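Local coordinates for pyridoxamine 5-phosphate-dependent dehydrase (Escherichia coli, PDB 3B8X), which catalyses the combined transamination and deoxygenation that removes the C3' hydroxyl of GDP-4-keto-6-deoxy-D-mannose on the way to the O-antigen sugar L-colitose, at residues N339-T344 / N356-A361; K105-D110 / K122-D127; A87-T92 / L133-L138. The protein carries 1 engineered substitution. All coordinates share one frame; numbering follows the deposited sequence.

Contact 1 of 3, residues N339-T344 / N356-A361; sequences NFLKNT and NNVDNA. With NA (sodium ion), chain M.
The amide of Asn-339 lies against carbon, on Val-358 and Ala-361, although it is a polar group. Asn-339 OD1 meets Ala-361 CB at 3.7 Å and Val-358 CG2 at 3.9 Å. The oxygen is not left without a partner: Asn-339 OD1 accepts from Leu-341 N at 3.0 Å, which closes an Asx turn. The N-H approaches from above the carbonyl plane, 73° out of it. Asn-339 CG stands beside the carbonyl carbon (chi1 175°), which brings OD1 to the N-H of Leu-341, two residues on. Asn-339 CB also rests 3.5 Å from Ala-361 O. Beside it, Leu-341 CD1 touches Val-358 CG1 at 3.8 Å, and the two side chains run nearly perpendicular. Farther along, Asn-343 OD1 binds the sodium ion at 2.3 Å. Asp-345 and the Phe-244 carbonyl of the second subunit share that ion, so the site spans the dimer. On the other segment, a second Asx turn at Asn-357 leads into helix 359-367. The contact joins the loop after strand 332-333 to the start of that helix, with Leu-341 also touching strands 103-107 and 351-354.

Contact 2 of 3, residues K105-D110 / K122-D127; sequences KFVDID and KEAVTD
Lys-105 reaches from strand 103-107 to the end of helix 118-124 and donates from NZ to Ala-124 O. This is part of a beta-alpha-beta crossover: the chain passes from strand 103-107 through the helix to the parallel strand 129-135, with strand 82-86 between the two. Lys-105 NZ lies 3.0 Å from Ala-124 O, in the carbonyl plane. The C=O...N angle is 160°, so the donor comes nearly head-on. A positive charge at the C-terminal end of a helix is probably favoured by the helix dipole. Thr-126 CG2 packs 3.1 Å from Lys-105 NZ, a close contact and not a bond. Below the ammonium group, the contact is apolar. Val-107 and Lys-105 both direct their CB toward the helix, and Ala-124 CB sits over them. Ala-124 CB meets Val-107 CG2 at 3.8 Å and Lys-105 CD at 4.2 Å.

The shape of the lysine explains its reach. CG stands anti to the backbone N, and the bend at chi3 (-102°) turns CE and NZ toward Ala-124 O. In the next shell, Glu-82 forms a salt bridge with Lys-105 NZ, a second hold on that group. Backbone hydrogen bonds of Lys-105 with Ile-83 and Val-85 hold its strand against strand 82-86. Beyond the helix end, Thr-126 has its own partners: its N donates to Thr-129 OG1, and its OG1 is hydrogen-bonded to Ser-128 OG.

Contact 3 of 3, residues A87-T92 / L133-L138; sequences AVSWST and LTVNLL. With G4M ([(2R,3S,4R,5R)-5-(2-amino-6-oxo-1,6-dihydro-9H-purin-9-yl)-3,4-dihydroxytetrahydrofuran-2-yl]methyl (2R,3S,4S,5S,6R)-3,4-dihydroxy-5-[({3-hydroxy-2-methyl-5-[(phosphonooxy)methyl]pyridin-4-yl}methyl)amino]-6-methyltetrahydro-2H-pyran-2-yl dihydrogen diphosphate), chain O.
The indole of Trp-90 lies between the bound ligand and Ser-91. On one face the ligand, an adduct of cofactor and GDP-perosamine, puts N4A over the ring centre, 3.8 Å above the plane. On the opposite face Ser-91 OG stands 3.6 Å above the plane, displaced toward the rim. Thr-92 OG1 is at the edge, in the ring plane. The cofactor pyridine covers the five-membered end of the indole, with Trp-90 CD1 3.3 Å from ligand C5L. The sugar lies over the six-membered end, where CZ3 of Trp-90 meets ligand C5G at 3.6 Å. A chi1 of -173° swings the indole away from segment 133-138 and onto the ligand. Phe-242 and Phe-244 of the second subunit meet the indole edge-to-face, so both chains shape this pocket. An aromatic ring against the cofactor pyridine is familiar from fold type I aminotransferases.

The two segments meet through carbon contacts of Val-88, Ser-89, Val-135 and Leu-137, one of them against the Val-88 carbonyl oxygen. Ser-89 CB touches Val-135 CG1 at 3.8 Å. Val-135 CG1 is also 4.1 Å from ligand C2A, the methyl of the pyridine, so Val-135 borders the cofactor end of the ligand. Ser-89 OG gives a weak hydrogen bond to Trp-90 O. Leu-137 fills the next place: its CD1 is 3.8 Å from Val-88 O, and its CD2 is 4.0 Å from Val-88 CG1.

Around the contact, Ser-89 O accepts from Thr-337 OG1, and Leu-137 N donates to Asn-115 OD1. Segment 87-92 leaves strand 82-86 and runs into helix 91-99. Strand 129-135 lies beside strand 82-86 in the mixed sheet, with strand 157-161 on its other side.

How the contacts relate
The three centres lie 13 to 14 Å apart. Contact 3 lies at the ends of strands 82-86 and 129-135, contact 2 starts on strand 103-107 of the same sheet, and contact 1 packs on the loops after strands 82-86 and 103-107. Contact 2 is nested in the chain between the two segments of contact 3, and contact 1 follows both. Asp-108 ties contact 2 to contact 1 through probable hydrogen bonds to the backbone N of Asn-360 and Ala-361. Contact 3 is joined to contact 1 through a probable hydrogen bond from Phe-340 N to Ala-87 O. The pocket of contact 3 is thus connected to the outer loops and, through segment 339-344, to a sodium ion at the dimer interface.

Contact 1 of 3, residues N339-T344 / N356-A361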
loop_
_atom_site.group_PDB
_atom_site.type_symbol
_atom_site.label_atom_id
_atom_site.label_comp_id
_atom_site.label_asym_id
_atom_site.label_seq_id
_atom_site.Cartn_x
_atom_site.Cartn_y
_atom_site.Cartn_z
ATOM N N ASN B 339 0.450 9.741 -23.610
ATOM C CA ASN B 339 -0.936 10.179 -23.596
ATOM C C ASN B 339 -1.790 9.135 -22.884
ATOM O O ASN B 339 -2.143 8.079 -23.428
ATOM C CB ASN B 339 -1.475 10.319 -25.003
ATOM C CG ASN B 339 -2.953 10.658 -25.010
ATOM O OD1 ASN B 339 -3.470 11.234 -24.055
ATOM N ND2 ASN B 339 -3.630 10.326 -26.084
ATOM N N PHE B 340 -2.100 9.419 -21.631
ATOM C CA PHE B 340 -2.867 8.471 -20.863
ATOM C C PHE B 340 -4.204 8.185 -21.540
ATOM O O PHE B 340 -4.795 7.142 -21.294
ATOM C CB PHE B 340 -3.071 8.995 -19.443
ATOM C CG PHE B 340 -3.508 7.943 -18.460
ATOM C CD1 PHE B 340 -2.597 7.024 -17.968
ATOM C CD2 PHE B 340 -4.817 7.896 -17.999
ATOM C CE1 PHE B 340 -2.982 6.051 -17.054
ATOM C CE2 PHE B 340 -5.231 6.931 -17.083
ATOM C CZ PHE B 340 -4.307 5.986 -16.633
ATOM N N LEU B 341 -4.710 9.087 -22.382
ATOM C CA LEU B 341 -6.010 8.781 -22.937
ATOM C C LEU B 341 -6.048 7.615 -23.868
ATOM O O LEU B 341 -7.102 7.130 -24.230
ATOM C CB LEU B 341 -6.736 9.994 -23.474
ATOM C CG LEU B 341 -6.976 10.772 -22.195
ATOM C CD1 LEU B 341 -6.358 12.164 -22.255
ATOM C CD2 LEU B 341 -8.455 10.740 -21.830
ATOM N N LYS B 342 -4.889 7.097 -24.199
ATOM C CA LYS B 342 -4.896 5.961 -25.072
ATOM C C LYS B 342 -5.337 4.738 -24.323
ATOM O O LYS B 342 -5.682 3.732 -24.938
ATOM C CB LYS B 342 -3.489 5.713 -25.597
ATOM C CG LYS B 342 -2.578 5.205 -24.509
ATOM C CD LYS B 342 -1.123 5.123 -24.928
ATOM C CE LYS B 342 -0.241 5.556 -23.737
ATOM N NZ LYS B 342 1.226 5.317 -23.937
ATOM N N ASN B 343 -5.302 4.798 -22.999
ATOM C CA ASN B 343 -5.567 3.620 -22.180
ATOM C C ASN B 343 -7.027 3.224 -22.036
ATOM O O ASN B 343 -7.647 3.336 -20.978
ATOM C CB ASN B 343 -4.845 3.692 -20.820
ATOM C CG ASN B 343 -3.317 3.756 -20.953
ATOM O OD1 ASN B 343 -2.666 2.796 -21.372
ATOM N ND2 ASN B 343 -2.721 4.883 -20.535
ATOM N N THR B 344 -7.547 2.670 -23.114
ATOM C CA THR B 344 -8.920 2.208 -23.148
ATOM C C THR B 344 -9.142 1.085 -22.134
ATOM O O THR B 344 -10.239 0.939 -21.609
ATOM C CB THR B 344 -9.296 1.717 -24.588
ATOM O OG1 THR B 344 -8.182 1.039 -25.181
ATOM C CG2 THR B 344 -9.679 2.898 -25.451
ATOM N N ASN B 356 -11.703 19.490 -24.687
ATOM C CA ASN B 356 -11.259 19.903 -26.001
ATOM C C ASN B 356 -10.604 18.738 -26.676
ATOM O O ASN B 356 -11.269 17.841 -27.186
ATOM C CB ASN B 356 -10.264 21.051 -25.817
ATOM C CG ASN B 356 -9.755 21.586 -27.118
ATOM O OD1 ASN B 356 -10.394 21.455 -28.158
ATOM N ND2 ASN B 356 -8.597 22.217 -27.063
ATOM N N ASN B 357 -9.285 18.735 -26.654
ATOM C CA ASN B 357 -8.585 17.600 -27.205
ATOM C C ASN B 357 -7.230 17.464 -26.481
ATOM O O ASN B 357 -6.801 18.360 -25.771
ATOM C CB ASN B 357 -8.365 17.809 -28.707
ATOM C CG ASN B 357 -7.428 18.968 -28.993
ATOM O OD1 ASN B 357 -6.266 18.946 -28.596
ATOM N ND2 ASN B 357 -7.945 20.008 -29.635
ATOM N N VAL B 358 -6.533 16.372 -26.740
ATOM C CA VAL B 358 -5.212 16.217 -26.175
ATOM C C VAL B 358 -4.257 15.922 -27.314
ATOM O O VAL B 358 -3.523 14.941 -27.307
ATOM C CB VAL B 358 -5.202 15.090 -25.136
ATOM C CG1 VAL B 358 -5.988 15.568 -23.899
ATOM C CG2 VAL B 358 -5.810 13.809 -25.757
ATOM N N ASP B 359 -4.297 16.760 -28.337
ATOM C CA ASP B 359 -3.389 16.555 -29.474
ATOM C C ASP B 359 -1.908 16.593 -29.089
ATOM O O ASP B 359 -1.084 15.864 -29.625
ATOM C CB ASP B 359 -3.634 17.650 -30.507
ATOM C CG ASP B 359 -4.987 17.516 -31.214
ATOM O OD1 ASP B 359 -5.760 16.560 -30.971
ATOM O OD2 ASP B 359 -5.278 18.390 -32.049
ATOM N N ASN B 360 -1.563 17.494 -28.187
ATOM C CA ASN B 360 -0.179 17.607 -27.783
ATOM C C ASN B 360 0.251 16.346 -27.082
ATOM O O ASN B 360 1.348 15.877 -27.309
ATOM C CB ASN B 360 -0.004 18.744 -26.804
ATOM C CG ASN B 360 -0.028 20.079 -27.462
ATOM O OD1 ASN B 360 0.142 20.197 -28.665
ATOM N ND2 ASN B 360 -0.220 21.108 -26.677
ATOM N N ALA B 361 -0.595 15.846 -26.188
ATOM C CA ALA B 361 -0.314 14.626 -25.429
ATOM C C ALA B 361 -0.153 13.496 -26.446
ATOM O O ALA B 361 0.733 12.646 -26.312
ATOM C CB ALA B 361 -1.469 14.330 -24.432
HETATM NA NA NA M . -3.298 0.563 -21.504
HETATM O O HOH W 1 -4.162 1.083 -23.749
HETATM O O HOH W 2 -1.651 0.157 -23.123
#

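Contact 2 of 3, residues K105-D110 / K122-D127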
loop_
_atom_site.group_PDB
_atom_site.type_symbol
_atom_site.label_atom_id
_atom_site.label_comp_id
_atom_site.label_asym_id
_atom_site.label_seq_id
_atom_site.Cartn_x
_atom_site.Cartn_y
_atom_site.Cartn_z
ATOM N N LYS B 105 -11.582 14.939 -15.352
ATOM C CA LYS B 105 -11.544 15.775 -16.552
ATOM C C LYS B 105 -10.130 15.942 -17.075
ATOM O O LYS B 105 -9.305 16.662 -16.483
ATOM C CB LYS B 105 -12.079 17.168 -16.293
ATOM C CG LYS B 105 -12.415 17.907 -17.616
ATOM C CD LYS B 105 -12.968 19.338 -17.362
ATOM C CE LYS B 105 -14.513 19.476 -17.508
ATOM N NZ LYS B 105 -15.116 20.759 -16.914
ATOM N N PHE B 106 -9.864 15.327 -18.214
ATOM C CA PHE B 106 -8.527 15.406 -18.766
ATOM C C PHE B 106 -8.282 16.660 -19.567
ATOM O O PHE B 106 -9.116 17.077 -20.355
ATOM C CB PHE B 106 -8.206 14.186 -19.613
ATOM C CG PHE B 106 -8.082 12.918 -18.823
ATOM C CD1 PHE B 106 -9.184 12.098 -18.620
ATOM C CD2 PHE B 106 -6.858 12.528 -18.296
ATOM C CE1 PHE B 106 -9.078 10.931 -17.849
ATOM C CE2 PHE B 106 -6.726 11.305 -17.608
ATOM C CZ PHE B 106 -7.852 10.522 -17.375
ATOM N N VAL B 107 -7.092 17.212 -19.385
ATOM C CA VAL B 107 -6.658 18.402 -20.115
ATOM C C VAL B 107 -5.272 18.176 -20.732
ATOM O O VAL B 107 -4.425 17.562 -20.095
ATOM C CB VAL B 107 -6.571 19.578 -19.161
ATOM C CG1 VAL B 107 -6.058 20.826 -19.865
ATOM C CG2 VAL B 107 -7.948 19.841 -18.550
ATOM N N ASP B 108 -5.066 18.650 -21.962
ATOM C CA ASP B 108 -3.786 18.535 -22.677
ATOM C C ASP B 108 -2.666 19.251 -21.945
ATOM O O ASP B 108 -2.839 20.173 -21.136
ATOM C CB ASP B 108 -3.872 19.226 -24.054
ATOM C CG ASP B 108 -3.058 18.521 -25.154
ATOM O OD1 ASP B 108 -2.384 17.496 -24.904
ATOM O OD2 ASP B 108 -3.095 18.986 -26.315
ATOM N N ILE B 109 -1.466 18.841 -22.315
ATOM C CA ILE B 109 -0.271 19.396 -21.739
ATOM C C ILE B 109 0.287 20.382 -22.737
ATOM O O ILE B 109 -0.145 20.453 -23.910
ATOM C CB ILE B 109 0.787 18.296 -21.572
ATOM C CG1 ILE B 109 0.964 17.549 -22.893
ATOM C CG2 ILE B 109 0.363 17.327 -20.480
ATOM C CD1 ILE B 109 2.450 17.274 -23.300
ATOM N N ASP B 110 1.220 21.168 -22.224
ATOM C CA ASP B 110 1.955 22.128 -23.011
ATOM C C ASP B 110 3.150 21.297 -23.495
ATOM O O ASP B 110 3.800 20.673 -22.680
ATOM C CB ASP B 110 2.393 23.265 -22.105
ATOM C CG ASP B 110 3.244 24.264 -22.833
ATOM O OD1 ASP B 110 4.255 23.831 -23.379
ATOM O OD2 ASP B 110 2.934 25.468 -22.875
ATOM N N LYS B 122 -7.488 26.993 -18.330
ATOM C CA LYS B 122 -8.409 28.116 -18.132
ATOM C C LYS B 122 -9.796 27.821 -18.737
ATOM O O LYS B 122 -10.848 28.144 -18.152
ATOM C CB LYS B 122 -7.776 29.368 -18.742
ATOM C CG LYS B 122 -8.285 30.708 -18.218
ATOM C CD LYS B 122 -8.212 31.818 -19.310
ATOM C CE LYS B 122 -7.002 32.756 -19.085
ATOM N NZ LYS B 122 -6.619 33.607 -20.254
ATOM N N GLU B 123 -9.804 27.183 -19.900
ATOM C CA GLU B 123 -11.033 26.828 -20.619
ATOM C C GLU B 123 -11.839 25.754 -19.893
ATOM O O GLU B 123 -13.087 25.737 -19.880
ATOM C CB GLU B 123 -10.622 26.206 -21.951
ATOM C CG GLU B 123 -11.311 26.662 -23.241
ATOM C CD GLU B 123 -10.922 25.793 -24.466
ATOM O OE1 GLU B 123 -9.716 25.436 -24.637
ATOM O OE2 GLU B 123 -11.843 25.460 -25.255
ATOM N N ALA B 124 -11.089 24.802 -19.358
ATOM C CA ALA B 124 -11.666 23.639 -18.696
ATOM C C ALA B 124 -12.351 23.860 -17.343
ATOM O O ALA B 124 -13.233 23.086 -16.946
ATOM C CB ALA B 124 -10.585 22.578 -18.544
ATOM N N VAL B 125 -11.892 24.857 -16.599
ATOM C CA VAL B 125 -12.387 25.090 -15.265
ATOM C C VAL B 125 -13.817 25.622 -15.299
ATOM O O VAL B 125 -14.056 26.723 -15.789
ATOM C CB VAL B 125 -11.453 26.067 -14.514
ATOM C CG1 VAL B 125 -12.079 26.461 -13.194
ATOM C CG2 VAL B 125 -10.097 25.423 -14.293
ATOM N N THR B 126 -14.770 24.839 -14.808
ATOM C CA THR B 126 -16.175 25.269 -14.802
ATOM C C THR B 126 -16.719 25.345 -13.365
ATOM O O THR B 126 -15.975 25.169 -12.409
ATOM C CB THR B 126 -17.052 24.351 -15.702
ATOM O OG1 THR B 126 -17.719 23.380 -14.893
ATOM C CG2 THR B 126 -16.184 23.617 -16.727
ATOM N N ASP B 127 -18.002 25.628 -13.175
ATOM C CA ASP B 127 -18.504 25.703 -11.800
ATOM C C ASP B 127 -18.546 24.330 -11.128
ATOM O O ASP B 127 -18.692 24.243 -9.905
ATOM C CB ASP B 127 -19.904 26.307 -11.765
ATOM C CG ASP B 127 -19.923 27.746 -12.222
ATOM O OD1 ASP B 127 -18.909 28.450 -11.990
ATOM O OD2 ASP B 127 -20.947 28.158 -12.816
#

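Contact 3 of 3, residues A87-T92 / L133-L138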
loop_
_atom_site.group_PDB
_atom_site.type_symbol
_atom_site.label_atom_id
_atom_site.label_comp_id
_atom_site.label_asym_id
_atom_site.label_seq_id
_atom_site.Cartn_x
_atom_site.Cartn_y
_atom_site.Cartn_z
ATOM N N ALA B 87 -2.998 15.280 -19.047
ATOM C CA ALA B 87 -3.096 14.085 -19.863
ATOM C C ALA B 87 -1.892 13.183 -19.723
ATOM O O ALA B 87 -1.921 12.065 -20.204
ATOM C CB ALA B 87 -3.271 14.474 -21.349
ATOM N N VAL B 88 -0.789 13.705 -19.194
ATOM C CA VAL B 88 0.411 12.885 -19.138
ATOM C C VAL B 88 0.915 12.952 -17.745
ATOM O O VAL B 88 1.060 14.038 -17.182
ATOM C CB VAL B 88 1.573 13.460 -19.998
ATOM C CG1 VAL B 88 2.899 12.590 -19.823
ATOM C CG2 VAL B 88 1.129 13.601 -21.478
ATOM N N SER B 89 1.167 11.780 -17.168
ATOM C CA SER B 89 1.751 11.758 -15.831
ATOM C C SER B 89 2.041 10.319 -15.482
ATOM O O SER B 89 2.471 9.571 -16.339
ATOM C CB SER B 89 0.885 12.473 -14.789
ATOM O OG SER B 89 -0.182 11.652 -14.362
ATOM N N TRP B 90 1.761 9.919 -14.252
ATOM C CA TRP B 90 2.009 8.542 -13.858
ATOM C C TRP B 90 0.666 7.849 -13.605
ATOM O O TRP B 90 -0.333 8.485 -13.288
ATOM C CB TRP B 90 2.961 8.489 -12.640
ATOM C CG TRP B 90 3.394 7.089 -12.275
ATOM C CD1 TRP B 90 2.955 6.356 -11.215
ATOM C CD2 TRP B 90 4.337 6.265 -12.988
ATOM N NE1 TRP B 90 3.587 5.111 -11.215
ATOM C CE2 TRP B 90 4.384 5.016 -12.326
ATOM C CE3 TRP B 90 5.115 6.450 -14.151
ATOM C CZ2 TRP B 90 5.209 3.979 -12.755
ATOM C CZ3 TRP B 90 5.913 5.392 -14.606
ATOM C CH2 TRP B 90 5.975 4.185 -13.886
ATOM N N SER B 91 0.654 6.540 -13.774
ATOM C CA SER B 91 -0.574 5.770 -13.677
ATOM C C SER B 91 -1.294 5.992 -12.352
ATOM O O SER B 91 -2.513 6.209 -12.284
ATOM C CB SER B 91 -0.231 4.285 -13.871
ATOM O OG SER B 91 0.583 3.813 -12.797
ATOM N N THR B 92 -0.514 5.921 -11.281
ATOM C CA THR B 92 -1.025 6.107 -9.928
ATOM C C THR B 92 -1.363 7.552 -9.556
ATOM O O THR B 92 -1.827 7.801 -8.456
ATOM C CB THR B 92 -0.217 5.367 -8.836
ATOM O OG1 THR B 92 1.105 5.910 -8.754
ATOM C CG2 THR B 92 -0.165 3.869 -9.082
ATOM N N LEU B 133 -5.765 18.510 -9.830
ATOM C CA LEU B 133 -4.612 17.702 -9.429
ATOM C C LEU B 133 -3.465 17.979 -10.430
ATOM O O LEU B 133 -3.388 17.407 -11.515
ATOM C CB LEU B 133 -4.967 16.211 -9.405
ATOM C CG LEU B 133 -3.767 15.292 -9.162
ATOM C CD1 LEU B 133 -3.030 15.695 -7.878
ATOM C CD2 LEU B 133 -4.157 13.843 -9.120
ATOM N N THR B 134 -2.618 18.925 -10.061
ATOM C CA THR B 134 -1.491 19.336 -10.873
ATOM C C THR B 134 -0.438 18.264 -10.700
ATOM O O THR B 134 -0.452 17.519 -9.721
ATOM C CB THR B 134 -0.902 20.744 -10.458
ATOM O OG1 THR B 134 -0.353 20.763 -9.114
ATOM C CG2 THR B 134 -1.975 21.825 -10.602
ATOM N N VAL B 135 0.445 18.168 -11.675
ATOM C CA VAL B 135 1.543 17.210 -11.615
ATOM C C VAL B 135 2.751 17.955 -12.179
ATOM O O VAL B 135 2.665 18.487 -13.277
ATOM C CB VAL B 135 1.286 16.003 -12.546
ATOM C CG1 VAL B 135 2.526 15.083 -12.587
ATOM C CG2 VAL B 135 0.030 15.242 -12.117
ATOM N N ASN B 136 3.828 18.059 -11.397
ATOM C CA ASN B 136 5.046 18.759 -11.834
ATOM C C ASN B 136 5.908 17.733 -12.545
ATOM O O ASN B 136 6.567 16.896 -11.910
ATOM C CB ASN B 136 5.789 19.396 -10.644
ATOM C CG ASN B 136 4.917 20.386 -9.902
ATOM O OD1 ASN B 136 4.353 21.317 -10.522
ATOM N ND2 ASN B 136 4.702 20.133 -8.601
ATOM N N LEU B 137 5.839 17.746 -13.874
ATOM C CA LEU B 137 6.481 16.722 -14.664
ATOM C C LEU B 137 7.983 16.814 -14.827
ATOM O O LEU B 137 8.539 17.847 -15.210
ATOM C CB LEU B 137 5.786 16.525 -16.023
ATOM C CG LEU B 137 5.744 15.070 -16.520
ATOM C CD1 LEU B 137 4.613 14.284 -15.836
ATOM C CD2 LEU B 137 5.557 15.020 -18.042
ATOM N N LEU B 138 8.610 15.682 -14.569
ATOM C CA LEU B 138 10.028 15.484 -14.799
ATOM C C LEU B 138 10.903 16.480 -14.076
ATOM O O LEU B 138 12.035 16.738 -14.501
ATOM C CB LEU B 138 10.313 15.582 -16.297
ATOM C CG LEU B 138 10.932 14.335 -16.902
ATOM C CD1 LEU B 138 10.102 13.109 -16.540
ATOM C CD2 LEU B 138 11.078 14.528 -18.415
HETATM O OP3 G4M O . 7.011 4.892 -7.729
HETATM P PL G4M O . 6.140 5.551 -6.580
HETATM O OP1 G4M O . 4.892 4.621 -6.123
HETATM O OP2 G4M O . 7.083 5.831 -5.309
HETATM O OP4 G4M O . 5.642 7.020 -7.078
HETATM C C5B G4M O . 4.592 6.833 -7.984
HETATM C C5L G4M O . 4.521 8.047 -8.829
HETATM C C6L G4M O . 3.499 8.962 -8.614
HETATM N N1L G4M O . 3.390 10.011 -9.397
HETATM C C2L G4M O . 4.210 10.261 -10.394
HETATM C C2A G4M O . 3.985 11.459 -11.285
HETATM C C3L G4M O . 5.293 9.430 -10.668
HETATM O O3L G4M O . 6.057 9.704 -11.748
HETATM C C4L G4M O . 5.476 8.287 -9.827
HETATM C C4A G4M O . 6.523 7.377 -10.033
HETATM N N4A G4M O . 7.301 7.521 -11.063
HETATM C C4G G4M O . 8.422 6.660 -11.202
HETATM C C5G G4M O . 8.735 6.385 -12.654
HETATM C C6G G4M O . 8.813 7.690 -13.446
HETATM O O5G G4M O . 10.052 5.848 -12.569
HETATM C C3G G4M O . 8.181 5.297 -10.532
HETATM O O3G G4M O . 8.925 5.277 -9.320
HETATM C C2G G4M O . 8.720 4.162 -11.451
HETATM O O2G G4M O . 8.865 2.927 -10.742
HETATM C C1G G4M O . 10.064 4.534 -12.029
HETATM O O1G G4M O . 10.232 3.709 -13.174
HETATM P P2 G4M O . 11.676 3.130 -13.506
HETATM O O3P G4M O . 12.776 4.312 -13.424
HETATM O O4P G4M O . 11.663 2.656 -15.057
HETATM O OPP G4M O . 11.862 1.973 -12.398
HETATM P P G4M O . 13.127 1.020 -12.677
HETATM O O1P G4M O . 13.276 0.297 -14.115
HETATM O O2P G4M O . 12.878 -0.081 -11.553
HETATM O "O5'" G4M O . 14.440 1.722 -12.145
HETATM C "C5'" G4M O . 15.066 2.473 -13.164
HETATM C "C4'" G4M O . 16.529 2.060 -13.194
HETATM O "O4'" G4M O . 17.024 1.923 -11.829
HETATM C "C3'" G4M O . 16.672 0.667 -13.850
HETATM O "O3'" G4M O . 17.934 0.658 -14.500
HETATM C "C2'" G4M O . 16.637 -0.297 -12.644
HETATM O "O2'" G4M O . 17.408 -1.461 -12.966
HETATM C "C1'" G4M O . 17.388 0.539 -11.617
HETATM N N9 G4M O . 17.064 0.130 -10.247
HETATM C C8 G4M O . 15.852 0.253 -9.646
HETATM N N7 G4M O . 15.966 -0.182 -8.407
HETATM C C4 G4M O . 17.962 -0.379 -9.342
HETATM C C5 G4M O . 17.251 -0.584 -8.137
HETATM C C6 G4M O . 17.954 -1.104 -6.991
HETATM O O6 G4M O . 17.423 -1.304 -5.909
HETATM N N3 G4M O . 19.261 -0.686 -9.409
HETATM C C2 G4M O . 19.886 -1.182 -8.353
HETATM N N1 G4M O . 19.263 -1.394 -7.149
HETATM N N2 G4M O . 21.203 -1.503 -8.455
#